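Local coordinates for coenzyme A transferase (Yersinia pestis, PDB 3QLI), which binds coenzyme A and probably transfers it between carboxylic acids, at residues S216-Y221 / A381-A386; S225-D230 / Y411-F416; M145-P150 / I177-R182; T27-A32 / A201-H206. All blocks are in the same frame, centred on the assembly; numbering follows the deposited sequence.

Contact 1 (S216-Y221 / A381-A386)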
loop_
_atom_site.group_PDB
_atom_site.type_symbol
_atom_site.label_atom_id
_atom_site.label_comp_id
_atom_site.label_asym_id
_atom_site.label_seq_id
_atom_site.Cartn_x
_atom_site.Cartn_y
_atom_site.Cartn_z
ATOM N N SER A 216 -19.738 -24.471 -8.880
ATOM C CA SER A 216 -19.111 -25.785 -8.817
ATOM C C SER A 216 -17.601 -25.637 -8.675
ATOM O O SER A 216 -17.010 -24.700 -9.214
ATOM C CB SER A 216 -19.445 -26.589 -10.073
ATOM O OG SER A 216 -19.094 -25.859 -11.239
ATOM N N ALA A 217 -16.980 -26.553 -7.940
ATOM C CA ALA A 217 -15.530 -26.537 -7.790
ATOM C C ALA A 217 -14.857 -27.109 -9.032
ATOM O O ALA A 217 -15.419 -27.968 -9.710
ATOM C CB ALA A 217 -15.116 -27.323 -6.558
ATOM N N ILE A 218 -13.661 -26.620 -9.341
ATOM C CA ILE A 218 -12.861 -27.230 -10.394
ATOM C C ILE A 218 -11.883 -28.218 -9.770
ATOM O O ILE A 218 -11.626 -28.174 -8.563
ATOM C CB ILE A 218 -12.119 -26.183 -11.250
ATOM C CG1 ILE A 218 -11.179 -25.338 -10.388
ATOM C CG2 ILE A 218 -13.115 -25.292 -11.977
ATOM C CD1 ILE A 218 -10.512 -24.208 -11.159
ATOM N N PRO A 219 -11.348 -29.136 -10.579
ATOM C CA PRO A 219 -10.455 -30.133 -9.986
ATOM C C PRO A 219 -9.268 -29.502 -9.238
ATOM O O PRO A 219 -8.903 -29.987 -8.164
ATOM C CB PRO A 219 -9.977 -30.940 -11.201
ATOM C CG PRO A 219 -11.064 -30.755 -12.227
ATOM C CD PRO A 219 -11.552 -29.348 -12.025
ATOM N N GLU A 220 -8.671 -28.452 -9.798
ATOM C CA GLU A 220 -7.464 -27.853 -9.205
ATOM C C GLU A 220 -7.654 -27.422 -7.757
ATOM O O GLU A 220 -6.686 -27.321 -7.010
ATOM C CB GLU A 220 -6.968 -26.663 -10.022
ATOM C CG GLU A 220 -6.538 -27.024 -11.430
ATOM C CD GLU A 220 -7.666 -26.871 -12.443
ATOM O OE1 GLU A 220 -8.786 -27.360 -12.180
ATOM O OE2 GLU A 220 -7.425 -26.253 -13.504
ATOM N N TYR A 221 -8.897 -27.165 -7.365
ATOM C CA TYR A 221 -9.189 -26.668 -6.023
ATOM C C TYR A 221 -8.904 -27.706 -4.956
ATOM O O TYR A 221 -8.683 -27.363 -3.801
ATOM C CB TYR A 221 -10.654 -26.224 -5.900
ATOM C CG TYR A 221 -10.997 -24.922 -6.614
ATOM C CD1 TYR A 221 -10.006 -24.124 -7.170
ATOM C CD2 TYR A 221 -12.316 -24.497 -6.722
ATOM C CE1 TYR A 221 -10.321 -22.934 -7.830
ATOM C CE2 TYR A 221 -12.645 -23.314 -7.378
ATOM C CZ TYR A 221 -11.647 -22.538 -7.926
ATOM O OH TYR A 221 -11.978 -21.364 -8.572
ATOM N N ALA A 381 -3.888 -17.265 -4.305
ATOM C CA ALA A 381 -3.945 -18.562 -4.971
ATOM C C ALA A 381 -4.662 -18.465 -6.303
ATOM O O ALA A 381 -5.599 -17.674 -6.456
ATOM C CB ALA A 381 -4.654 -19.576 -4.076
ATOM N N THR A 382 -4.236 -19.280 -7.264
ATOM C CA THR A 382 -4.975 -19.415 -8.518
ATOM C C THR A 382 -4.667 -20.772 -9.135
ATOM O O THR A 382 -3.561 -21.287 -8.965
ATOM C CB THR A 382 -4.577 -18.331 -9.545
ATOM O OG1 THR A 382 -5.247 -18.572 -10.793
ATOM C CG2 THR A 382 -3.073 -18.355 -9.788
ATOM N N PRO A 383 -5.647 -21.360 -9.845
ATOM C CA PRO A 383 -5.317 -22.498 -10.719
ATOM C C PRO A 383 -4.261 -22.013 -11.711
ATOM O O PRO A 383 -4.265 -20.816 -12.043
ATOM C CB PRO A 383 -6.622 -22.767 -11.480
ATOM C CG PRO A 383 -7.683 -21.973 -10.784
ATOM C CD PRO A 383 -7.030 -20.878 -10.016
ATOM N N SER A 384 -3.399 -22.900 -12.203
ATOM C CA SER A 384 -2.295 -22.475 -13.051
ATOM C C SER A 384 -2.719 -22.151 -14.478
ATOM O O SER A 384 -1.996 -21.460 -15.191
ATOM C CB SER A 384 -1.193 -23.539 -13.078
ATOM O OG SER A 384 -1.631 -24.683 -13.786
ATOM N N THR A 385 -3.880 -22.649 -14.900
ATOM C CA THR A 385 -4.333 -22.429 -16.270
ATOM C C THR A 385 -5.808 -22.058 -16.346
ATOM O O THR A 385 -6.532 -22.114 -15.351
ATOM C CB THR A 385 -4.118 -23.675 -17.157
ATOM O OG1 THR A 385 -5.021 -24.715 -16.757
ATOM C CG2 THR A 385 -2.692 -24.170 -17.032
ATOM N N ALA A 386 -6.233 -21.670 -17.544
ATOM C CA ALA A 386 -7.632 -21.366 -17.818
ATOM C C ALA A 386 -7.992 -21.975 -19.167
ATOM O O ALA A 386 -7.106 -22.411 -19.909
ATOM C CB ALA A 386 -7.852 -19.861 -17.841
HETATM O O HOH W 1 -4.954 -25.214 -13.905
#
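Glu220 and Pro383 bring the two backbones nearest, their CA atoms 6.0 Å apart, where the loop leading into helix 220-230 passes the loop that follows strand 377-381. No hydrogen bond joins the segments directly. Within 216-221 the chain is extended up to Ile218, and Tyr221 N then donates to Ile218 O at 3.1 Å, closing a turn at the entry to the helix. Pro383 lies at the centre of the contact. Its ring is compact and apolar, well suited to the place where Ile218 and Tyr221 adjoin: CG touches Ile218 CD1 at 3.6 Å and Tyr221 CE1 at 4.1 Å, the latter obliquely to the ring. Ile218 also packs within its own segment, with CG1 over the centre of one face of the Tyr221 ring. Its CG1 stands between the backbone N and the carbonyl carbon (chi1 60°), which lets one branch lie on the tyrosine and still reach the proline with CD1. Pro383 follows the C-terminal end of strand 377-381, which runs parallel to its neighbours in the sheet, and 216-221 leads into the helix that packs beside it, close to a CoA site: Tyr221 packs on Ala244 and Pro383 is near Arg393, both seen to bind CoA in this protein. The polar side of the contact is bridged by water. Glu220, bent at chi2 (93°), turns its carboxylate past Pro383 CB, and OE2 accepts a hydrogen bond from a water at 2.7 Å. That same water accepts from Thr385 OG1 at 2.9 Å, where a hydroxyl can donate without bringing a charge beside the carboxylate.

Contact 2 (S225-D230 / Y411-F416)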
loop_
_atom_site.group_PDB
_atom_site.type_symbol
_atom_site.label_atom_id
_atom_site.label_comp_id
_atom_site.label_asym_id
_atom_site.label_seq_id
_atom_site.Cartn_x
_atom_site.Cartn_y
_atom_site.Cartn_z
ATOM N N SER A 225 -6.743 -26.396 -2.066
ATOM C CA SER A 225 -7.295 -26.276 -0.721
ATOM C C SER A 225 -6.420 -26.991 0.306
ATOM O O SER A 225 -6.333 -26.560 1.451
ATOM C CB SER A 225 -8.745 -26.778 -0.654
ATOM O OG SER A 225 -8.806 -28.159 -0.972
ATOM N N HIS A 226 -5.763 -28.080 -0.091
ATOM C CA HIS A 226 -4.869 -28.773 0.840
ATOM C C HIS A 226 -3.539 -28.064 1.068
ATOM O O HIS A 226 -3.026 -28.052 2.186
ATOM C CB HIS A 226 -4.672 -30.236 0.445
ATOM C CG HIS A 226 -5.868 -31.080 0.747
ATOM N ND1 HIS A 226 -6.877 -31.298 -0.168
ATOM C CD2 HIS A 226 -6.258 -31.698 1.889
ATOM C CE1 HIS A 226 -7.816 -32.050 0.381
ATOM N NE2 HIS A 226 -7.464 -32.305 1.631
ATOM N N ILE A 227 -2.985 -27.454 0.027
ATOM C CA ILE A 227 -1.739 -26.714 0.207
ATOM C C ILE A 227 -2.005 -25.512 1.126
ATOM O O ILE A 227 -1.241 -25.213 2.042
ATOM C CB ILE A 227 -1.192 -26.229 -1.134
ATOM C CG1 ILE A 227 -0.845 -27.423 -2.028
ATOM C CG2 ILE A 227 0.025 -25.321 -0.927
ATOM C CD1 ILE A 227 -0.815 -27.056 -3.503
ATOM N N ILE A 228 -3.102 -24.824 0.873
ATOM C CA ILE A 228 -3.479 -23.683 1.708
ATOM C C ILE A 228 -3.710 -24.132 3.140
ATOM O O ILE A 228 -3.173 -23.545 4.081
ATOM C CB ILE A 228 -4.744 -22.993 1.172
ATOM C CG1 ILE A 228 -4.435 -22.331 -0.171
ATOM C CG2 ILE A 228 -5.285 -21.968 2.193
ATOM C CD1 ILE A 228 -5.622 -21.660 -0.818
ATOM N N ALA A 229 -4.494 -25.194 3.313
ATOM C CA ALA A 229 -4.793 -25.667 4.665
ATOM C C ALA A 229 -3.521 -26.034 5.434
ATOM O O ALA A 229 -3.453 -25.853 6.646
ATOM C CB ALA A 229 -5.773 -26.846 4.635
ATOM N N ASP A 230 -2.519 -26.556 4.738
ATOM C CA ASP A 230 -1.260 -26.892 5.395
ATOM C C ASP A 230 -0.564 -25.652 5.963
ATOM O O ASP A 230 0.254 -25.756 6.875
ATOM C CB ASP A 230 -0.311 -27.608 4.434
ATOM C CG ASP A 230 -0.695 -29.059 4.189
ATOM O OD1 ASP A 230 -1.587 -29.583 4.895
ATOM O OD2 ASP A 230 -0.083 -29.677 3.285
ATOM N N TYR A 411 2.969 -15.117 -0.100
ATOM C CA TYR A 411 2.879 -16.502 -0.520
ATOM C C TYR A 411 1.940 -16.654 -1.698
ATOM O O TYR A 411 0.810 -16.169 -1.655
ATOM C CB TYR A 411 2.283 -17.348 0.610
ATOM C CG TYR A 411 3.265 -17.977 1.566
ATOM C CD1 TYR A 411 3.881 -19.183 1.267
ATOM C CD2 TYR A 411 3.551 -17.380 2.783
ATOM C CE1 TYR A 411 4.772 -19.766 2.147
ATOM C CE2 TYR A 411 4.439 -17.953 3.667
ATOM C CZ TYR A 411 5.046 -19.145 3.346
ATOM O OH TYR A 411 5.931 -19.715 4.230
ATOM N N ILE A 412 2.385 -17.341 -2.744
ATOM C CA ILE A 412 1.477 -17.635 -3.847
ATOM C C ILE A 412 1.279 -19.142 -3.905
ATOM O O ILE A 412 2.157 -19.896 -3.493
ATOM C CB ILE A 412 2.012 -17.138 -5.187
ATOM C CG1 ILE A 412 3.426 -17.671 -5.443
ATOM C CG2 ILE A 412 1.962 -15.593 -5.226
ATOM C CD1 ILE A 412 3.928 -17.417 -6.873
ATOM N N VAL A 413 0.122 -19.566 -4.401
ATOM C CA VAL A 413 -0.225 -20.987 -4.446
ATOM C C VAL A 413 -0.956 -21.314 -5.733
ATOM O O VAL A 413 -1.841 -20.570 -6.150
ATOM C CB VAL A 413 -1.144 -21.376 -3.279
ATOM C CG1 VAL A 413 -1.729 -22.798 -3.492
ATOM C CG2 VAL A 413 -0.386 -21.269 -1.946
ATOM N N THR A 414 -0.566 -22.423 -6.371
ATOM C CA THR A 414 -1.345 -23.015 -7.456
ATOM C C THR A 414 -1.514 -24.496 -7.101
ATOM O O THR A 414 -1.086 -24.931 -6.034
ATOM C CB THR A 414 -0.641 -22.904 -8.844
ATOM O OG1 THR A 414 0.493 -23.784 -8.878
ATOM C CG2 THR A 414 -0.184 -21.460 -9.160
ATOM N N GLU A 415 -2.124 -25.272 -7.989
ATOM C CA GLU A 415 -2.277 -26.703 -7.738
ATOM C C GLU A 415 -0.920 -27.429 -7.676
ATOM O O GLU A 415 -0.830 -28.574 -7.210
ATOM C CB GLU A 415 -3.224 -27.350 -8.764
ATOM C CG GLU A 415 -2.680 -27.489 -10.191
ATOM C CD GLU A 415 -2.993 -26.294 -11.085
ATOM O OE1 GLU A 415 -3.188 -25.168 -10.570
ATOM O OE2 GLU A 415 -3.052 -26.477 -12.319
ATOM N N PHE A 416 0.145 -26.754 -8.097
ATOM C CA PHE A 416 1.494 -27.359 -8.046
ATOM C C PHE A 416 2.366 -26.978 -6.839
ATOM O O PHE A 416 3.518 -27.401 -6.736
ATOM C CB PHE A 416 2.238 -27.106 -9.358
ATOM C CG PHE A 416 1.525 -27.672 -10.554
ATOM C CD1 PHE A 416 1.397 -29.045 -10.712
ATOM C CD2 PHE A 416 0.943 -26.839 -11.488
ATOM C CE1 PHE A 416 0.725 -29.578 -11.809
ATOM C CE2 PHE A 416 0.275 -27.358 -12.589
ATOM C CZ PHE A 416 0.159 -28.727 -12.748
#
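Ile227 CD1 sits only 3.3 Å from Thr414 O, so that the tip of an aliphatic side chain presses against a backbone carbonyl where the strand ends and the chain turns. The same methyl also meets Glu415 O, at 4.0 Å. The other branch of Ile227 goes to the strand: CG2, anti to the backbone N, packs on Val413 CG1 at 4.0 Å, and the two side chains run alongside one another, heading opposite ways. A beta-branched residue suits both places, since it offers two arms to the partner. Ile228 adds a looser contact, CG1 to Val413 CG1 at 4.3 Å; its side chain also rests on Ala381 of the adjoining strand. No hydrogen bond crosses between the segments; side chain meets side chain through apolar atoms alone. The turn beyond the strand has its own fastening, because Phe416 N donates to Thr414 OG1 at 3.1 Å, an ST turn; this hydroxyl is also hydrogen-bonded to Leu436 O. Threonine serves the turn with its oxygen while its CB points away from the helix. Glu415 O is taken up by Ser223 OG, and Glu415 OE2 is hydrogen-bonded to Ser384 OG. The axes of 225-230 and 411-414 approach to 8.6 Å and run nearly antiparallel, at 152°, the helix lying against the sheet in the manner of an alpha/beta layered, Rossmann-like domain.

Contact 3 (M145-P150 / I177-R182)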
loop_
_atom_site.group_PDB
_atom_site.type_symbol
_atom_site.label_atom_id
_atom_site.label_comp_id
_atom_site.label_asym_id
_atom_site.label_seq_id
_atom_site.Cartn_x
_atom_site.Cartn_y
_atom_site.Cartn_z
ATOM N N MET A 145 -29.434 5.074 1.183
ATOM C CA MET A 145 -30.518 4.088 1.278
ATOM C C MET A 145 -29.930 2.708 1.573
ATOM O O MET A 145 -28.940 2.308 0.958
ATOM C CB MET A 145 -31.343 4.063 -0.031
ATOM C CG MET A 145 -31.669 5.477 -0.549
ATOM S SD MET A 145 -33.090 5.568 -1.680
ATOM C CE MET A 145 -32.448 4.571 -3.017
ATOM N N HIS A 146 -30.543 1.977 2.501
ATOM C CA HIS A 146 -30.002 0.686 2.953
ATOM C C HIS A 146 -31.177 -0.159 3.478
ATOM O O HIS A 146 -32.072 0.368 4.153
ATOM C CB HIS A 146 -28.976 0.952 4.070
ATOM C CG HIS A 146 -28.001 -0.167 4.333
ATOM N ND1 HIS A 146 -28.349 -1.339 4.979
ATOM C CD2 HIS A 146 -26.665 -0.242 4.124
ATOM C CE1 HIS A 146 -27.274 -2.103 5.113
ATOM N NE2 HIS A 146 -26.238 -1.462 4.600
ATOM N N THR A 147 -31.183 -1.449 3.154
ATOM C CA THR A 147 -32.138 -2.406 3.745
ATOM C C THR A 147 -31.746 -2.702 5.201
ATOM O O THR A 147 -30.557 -2.863 5.510
ATOM C CB THR A 147 -32.141 -3.719 2.931
ATOM O OG1 THR A 147 -32.488 -3.428 1.565
ATOM C CG2 THR A 147 -33.102 -4.773 3.523
ATOM N N VAL A 148 -32.731 -2.742 6.094
ATOM C CA VAL A 148 -32.453 -2.944 7.518
ATOM C C VAL A 148 -33.387 -3.991 8.080
ATOM O O VAL A 148 -34.410 -4.298 7.485
ATOM C CB VAL A 148 -32.625 -1.655 8.336
ATOM C CG1 VAL A 148 -31.654 -0.568 7.838
ATOM C CG2 VAL A 148 -34.075 -1.178 8.298
ATOM N N SER A 149 -33.020 -4.551 9.226
ATOM C CA SER A 149 -33.900 -5.474 9.917
ATOM C C SER A 149 -35.019 -4.657 10.547
ATOM O O SER A 149 -34.927 -3.428 10.628
ATOM C CB SER A 149 -33.122 -6.231 10.999
ATOM O OG SER A 149 -32.598 -5.310 11.943
ATOM N N PRO A 150 -36.091 -5.331 10.983
ATOM C CA PRO A 150 -37.213 -4.626 11.611
ATOM C C PRO A 150 -36.782 -3.880 12.873
ATOM O O PRO A 150 -35.859 -4.315 13.566
ATOM C CB PRO A 150 -38.182 -5.767 11.961
ATOM C CG PRO A 150 -37.890 -6.821 10.950
ATOM C CD PRO A 150 -36.384 -6.760 10.770
ATOM N N ILE A 177 -32.660 6.838 4.342
ATOM C CA ILE A 177 -33.934 6.180 4.052
ATOM C C ILE A 177 -33.741 4.680 4.191
ATOM O O ILE A 177 -32.852 4.113 3.549
ATOM C CB ILE A 177 -34.378 6.450 2.598
ATOM C CG1 ILE A 177 -34.344 7.953 2.305
ATOM C CG2 ILE A 177 -35.760 5.835 2.329
ATOM C CD1 ILE A 177 -34.724 8.302 0.864
ATOM N N VAL A 178 -34.557 4.026 5.020
ATOM C CA VAL A 178 -34.394 2.581 5.204
ATOM C C VAL A 178 -35.516 1.771 4.565
ATOM O O VAL A 178 -36.655 2.227 4.448
ATOM C CB VAL A 178 -34.287 2.190 6.690
ATOM C CG1 VAL A 178 -33.177 2.981 7.369
ATOM C CG2 VAL A 178 -35.615 2.407 7.387
ATOM N N GLU A 179 -35.167 0.562 4.153
ATOM C CA GLU A 179 -36.134 -0.404 3.672
ATOM C C GLU A 179 -36.112 -1.582 4.639
ATOM O O GLU A 179 -35.160 -2.369 4.665
ATOM C CB GLU A 179 -35.768 -0.844 2.256
ATOM C CG GLU A 179 -36.681 -1.923 1.670
ATOM C CD GLU A 179 -36.599 -1.964 0.152
ATOM O OE1 GLU A 179 -36.375 -0.887 -0.452
ATOM O OE2 GLU A 179 -36.757 -3.058 -0.441
ATOM N N VAL A 180 -37.154 -1.664 5.459
ATOM C CA VAL A 180 -37.300 -2.712 6.451
ATOM C C VAL A 180 -37.619 -4.032 5.753
ATOM O O VAL A 180 -38.483 -4.098 4.868
ATOM C CB VAL A 180 -38.420 -2.356 7.469
ATOM C CG1 VAL A 180 -38.838 -3.590 8.300
ATOM C CG2 VAL A 180 -37.981 -1.203 8.367
ATOM N N ASN A 181 -36.913 -5.080 6.148
ATOM C CA ASN A 181 -37.088 -6.396 5.543
ATOM C C ASN A 181 -36.890 -7.449 6.612
ATOM O O ASN A 181 -35.802 -7.558 7.172
ATOM C CB ASN A 181 -36.062 -6.581 4.421
ATOM C CG ASN A 181 -36.230 -7.882 3.680
ATOM O OD1 ASN A 181 -37.066 -8.709 4.038
ATOM N ND2 ASN A 181 -35.447 -8.069 2.630
ATOM N N ARG A 182 -37.927 -8.230 6.908
ATOM C CA ARG A 182 -37.812 -9.217 7.984
ATOM C C ARG A 182 -36.802 -10.304 7.628
ATOM O O ARG A 182 -36.343 -11.047 8.500
ATOM C CB ARG A 182 -39.177 -9.823 8.344
ATOM C CG ARG A 182 -39.807 -10.617 7.227
ATOM C CD ARG A 182 -41.062 -11.370 7.687
ATOM N NE ARG A 182 -41.369 -12.449 6.751
ATOM C CZ ARG A 182 -42.246 -12.355 5.754
ATOM N NH1 ARG A 182 -42.933 -11.233 5.571
ATOM N NH2 ARG A 182 -42.444 -13.393 4.947
#
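Val148 packs on Val178 and Val180 on one face of the paired strands. Its CB divides into two methyls: CG1, anti to the carbonyl carbon (chi1 -61°), meets Val178 CG1 at 3.9 Å, while CG2 reaches both Val178 CB at 3.7 Å and Val180 CG2 at 3.9 Å. One branched residue thus spans two on the next strand. Glu179 gives its N to His146 O and takes Val148 N on its own O (2.8 Å), and Asn181 N sits almost in line with the Val148 carbonyl (C=O...N 178°), although its N-H is bent from the line to O (149°). The first rung, His146 N to Ile177 O, is weak. On the face of Thr147 and Glu179, Thr147 CG2 reaches on to Asn181 CB at 3.6 Å, just past the strand end, its hydroxyl turned instead to Ala49 O, and Met145 SD lies beside Ile177 CD1. The buried Glu179 carboxylate accepts from the backbone N atoms of Ala53 and Leu54, at the start of helix 52-63. That helix lies on the face of Met145 and Ile177, Phe157 packs on Val148 and Val180, and strands 41-44 and 201-204 flank the pair in the parallel sheet.

Contact 4 (T27-A32 / A201-H206)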
loop_
_atom_site.group_PDB
_atom_site.type_symbol
_atom_site.label_atom_id
_atom_site.label_comp_id
_atom_site.label_asym_id
_atom_site.label_seq_id
_atom_site.Cartn_x
_atom_site.Cartn_y
_atom_site.Cartn_z
ATOM N N THR A 27 -43.693 5.269 4.855
ATOM C CA THR A 27 -44.291 5.772 3.621
ATOM C C THR A 27 -44.173 4.765 2.474
ATOM O O THR A 27 -43.781 3.613 2.686
ATOM C CB THR A 27 -43.670 7.123 3.245
ATOM O OG1 THR A 27 -44.457 7.759 2.227
ATOM C CG2 THR A 27 -42.229 6.936 2.776
ATOM N N THR A 28 -44.530 5.174 1.258
ATOM C CA THR A 28 -44.367 4.278 0.118
ATOM C C THR A 28 -43.010 4.522 -0.518
ATOM O O THR A 28 -42.458 5.614 -0.398
ATOM C CB THR A 28 -45.440 4.506 -0.946
ATOM O OG1 THR A 28 -45.325 5.845 -1.442
ATOM C CG2 THR A 28 -46.849 4.276 -0.348
ATOM N N PRO A 29 -42.473 3.511 -1.201
ATOM C CA PRO A 29 -41.217 3.719 -1.931
ATOM C C PRO A 29 -41.289 4.925 -2.870
ATOM O O PRO A 29 -40.359 5.727 -2.901
ATOM C CB PRO A 29 -41.052 2.416 -2.712
ATOM C CG PRO A 29 -41.710 1.384 -1.816
ATOM C CD PRO A 29 -42.924 2.109 -1.260
ATOM N N GLU A 30 -42.384 5.073 -3.609
ATOM C CA GLU A 30 -42.517 6.231 -4.495
ATOM C C GLU A 30 -42.394 7.561 -3.735
ATOM O O GLU A 30 -41.665 8.467 -4.156
ATOM C CB GLU A 30 -43.841 6.179 -5.284
ATOM C CG GLU A 30 -44.045 7.392 -6.189
ATOM C CD GLU A 30 -45.338 7.328 -6.998
ATOM O OE1 GLU A 30 -45.871 6.217 -7.219
ATOM O OE2 GLU A 30 -45.819 8.399 -7.416
ATOM N N GLU A 31 -43.101 7.688 -2.619
ATOM C CA GLU A 31 -43.033 8.926 -1.848
ATOM C C GLU A 31 -41.661 9.100 -1.196
ATOM O O GLU A 31 -41.135 10.205 -1.140
ATOM C CB GLU A 31 -44.146 8.999 -0.804
ATOM C CG GLU A 31 -45.538 8.980 -1.425
ATOM C CD GLU A 31 -46.650 9.190 -0.414
ATOM O OE1 GLU A 31 -47.753 8.628 -0.615
ATOM O OE2 GLU A 31 -46.425 9.920 0.579
ATOM N N ALA A 32 -41.080 8.005 -0.715
ATOM C CA ALA A 32 -39.766 8.078 -0.067
ATOM C C ALA A 32 -38.682 8.694 -0.952
ATOM O O ALA A 32 -37.860 9.475 -0.471
ATOM C CB ALA A 32 -39.326 6.696 0.416
ATOM N N ALA A 201 -36.841 8.387 6.726
ATOM C CA ALA A 201 -38.033 7.777 6.149
ATOM C C ALA A 201 -37.893 6.272 6.101
ATOM O O ALA A 201 -36.777 5.743 6.010
ATOM C CB ALA A 201 -38.303 8.336 4.753
ATOM N N ILE A 202 -39.035 5.590 6.143
ATOM C CA ILE A 202 -39.090 4.135 6.211
ATOM C C ILE A 202 -40.057 3.558 5.183
ATOM O O ILE A 202 -41.184 4.044 5.044
ATOM C CB ILE A 202 -39.602 3.691 7.593
ATOM C CG1 ILE A 202 -38.733 4.299 8.699
ATOM C CG2 ILE A 202 -39.684 2.158 7.672
ATOM C CD1 ILE A 202 -39.412 4.302 10.080
ATOM N N VAL A 203 -39.619 2.534 4.459
ATOM C CA VAL A 203 -40.548 1.714 3.680
ATOM C C VAL A 203 -40.361 0.275 4.129
ATOM O O VAL A 203 -39.356 -0.046 4.772
ATOM C CB VAL A 203 -40.321 1.832 2.151
ATOM C CG1 VAL A 203 -40.398 3.293 1.714
ATOM C CG2 VAL A 203 -38.972 1.210 1.737
ATOM N N GLU A 204 -41.331 -0.581 3.807
ATOM C CA GLU A 204 -41.287 -1.991 4.203
ATOM C C GLU A 204 -41.429 -2.864 2.972
ATOM O O GLU A 204 -42.336 -2.663 2.153
ATOM C CB GLU A 204 -42.413 -2.322 5.191
ATOM C CG GLU A 204 -42.305 -1.583 6.522
ATOM C CD GLU A 204 -43.568 -1.671 7.386
ATOM O OE1 GLU A 204 -44.683 -1.847 6.841
ATOM O OE2 GLU A 204 -43.445 -1.541 8.620
ATOM N N ASN A 205 -40.528 -3.828 2.845
ATOM C CA ASN A 205 -40.515 -4.744 1.712
ATOM C C ASN A 205 -39.861 -6.049 2.127
ATOM O O ASN A 205 -38.627 -6.156 2.142
ATOM C CB ASN A 205 -39.757 -4.149 0.519
ATOM C CG ASN A 205 -39.899 -4.996 -0.735
ATOM O OD1 ASN A 205 -41.003 -5.414 -1.082
ATOM N ND2 ASN A 205 -38.786 -5.264 -1.414
ATOM N N HIS A 206 -40.686 -7.038 2.459
ATOM C CA HIS A 206 -40.193 -8.330 2.953
ATOM C C HIS A 206 -39.995 -9.317 1.824
ATOM O O HIS A 206 -40.963 -9.870 1.302
ATOM C CB HIS A 206 -41.173 -8.907 3.974
ATOM C CG HIS A 206 -41.558 -7.936 5.047
ATOM N ND1 HIS A 206 -40.673 -7.512 6.015
ATOM C CD2 HIS A 206 -42.729 -7.305 5.304
ATOM C CE1 HIS A 206 -41.279 -6.657 6.821
ATOM N NE2 HIS A 206 -42.528 -6.515 6.411
HETATM O O HOH W 2 -43.748 0.738 2.855
#
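Val203 CG1 reaches into the turn that begins helix 29-32 and meets Thr27 O at 3.5 Å, Pro29 N at 3.6 Å and Ala32 CB at 3.8 Å. With chi1 at -56° this methyl is anti to the carbonyl carbon of Val203, the setting that carries it under the turn. Small Ala32 suits the place, as its CB points toward the strand and lets the helix come close. Thr27 holds OG1 anti to the backbone N (chi1 -167°), leaving CG2 near Ile202 O. Thr28 takes the other course: at chi1 62° its hydroxyl folds back to accept from Glu31 N at 3.1 Å, an N-cap bond, and Pro29, which has no N-H to satisfy, fits the first turn of the helix. The backbones are joined directly by Thr27 N, which donates to Ile202 O at 2.8 Å, and through a water that donates to Thr27 O and accepts from Glu204 N. Strand 201-204 is outermost in its sheet within the chain, and the N-terminal segment lies along its edge. Between these segments one direct bond and one shared water pair backbone groups, Lys25 adds a further backbone bond to Ile202, and the Val203 methyl packs by van der Waals contact alone.

Contacts 1 and 2 lie on one side of the chain's centre and contacts 3 and 4 on the other, with the centres of contacts 1 and 3 about 38 Å apart. Contacts 1 and 2 share helix 220-230, and are joined by Thr382 N to Val413 O at 2.9 Å, a probable hydrogen bond. Contact 1 is the nearer to a CoA site: the side chain of Pro383 is about 5 Å from that of Arg393, against about 7 Å for Thr414 of contact 2. Contacts 3 and 4 meet through strands 175-180 and 201-204, neighbours in the N-terminal sheet, with Val180 N to Val203 O at 2.8 Å, probably a hydrogen bond; contact 4 is away from the known CoA-binding residues.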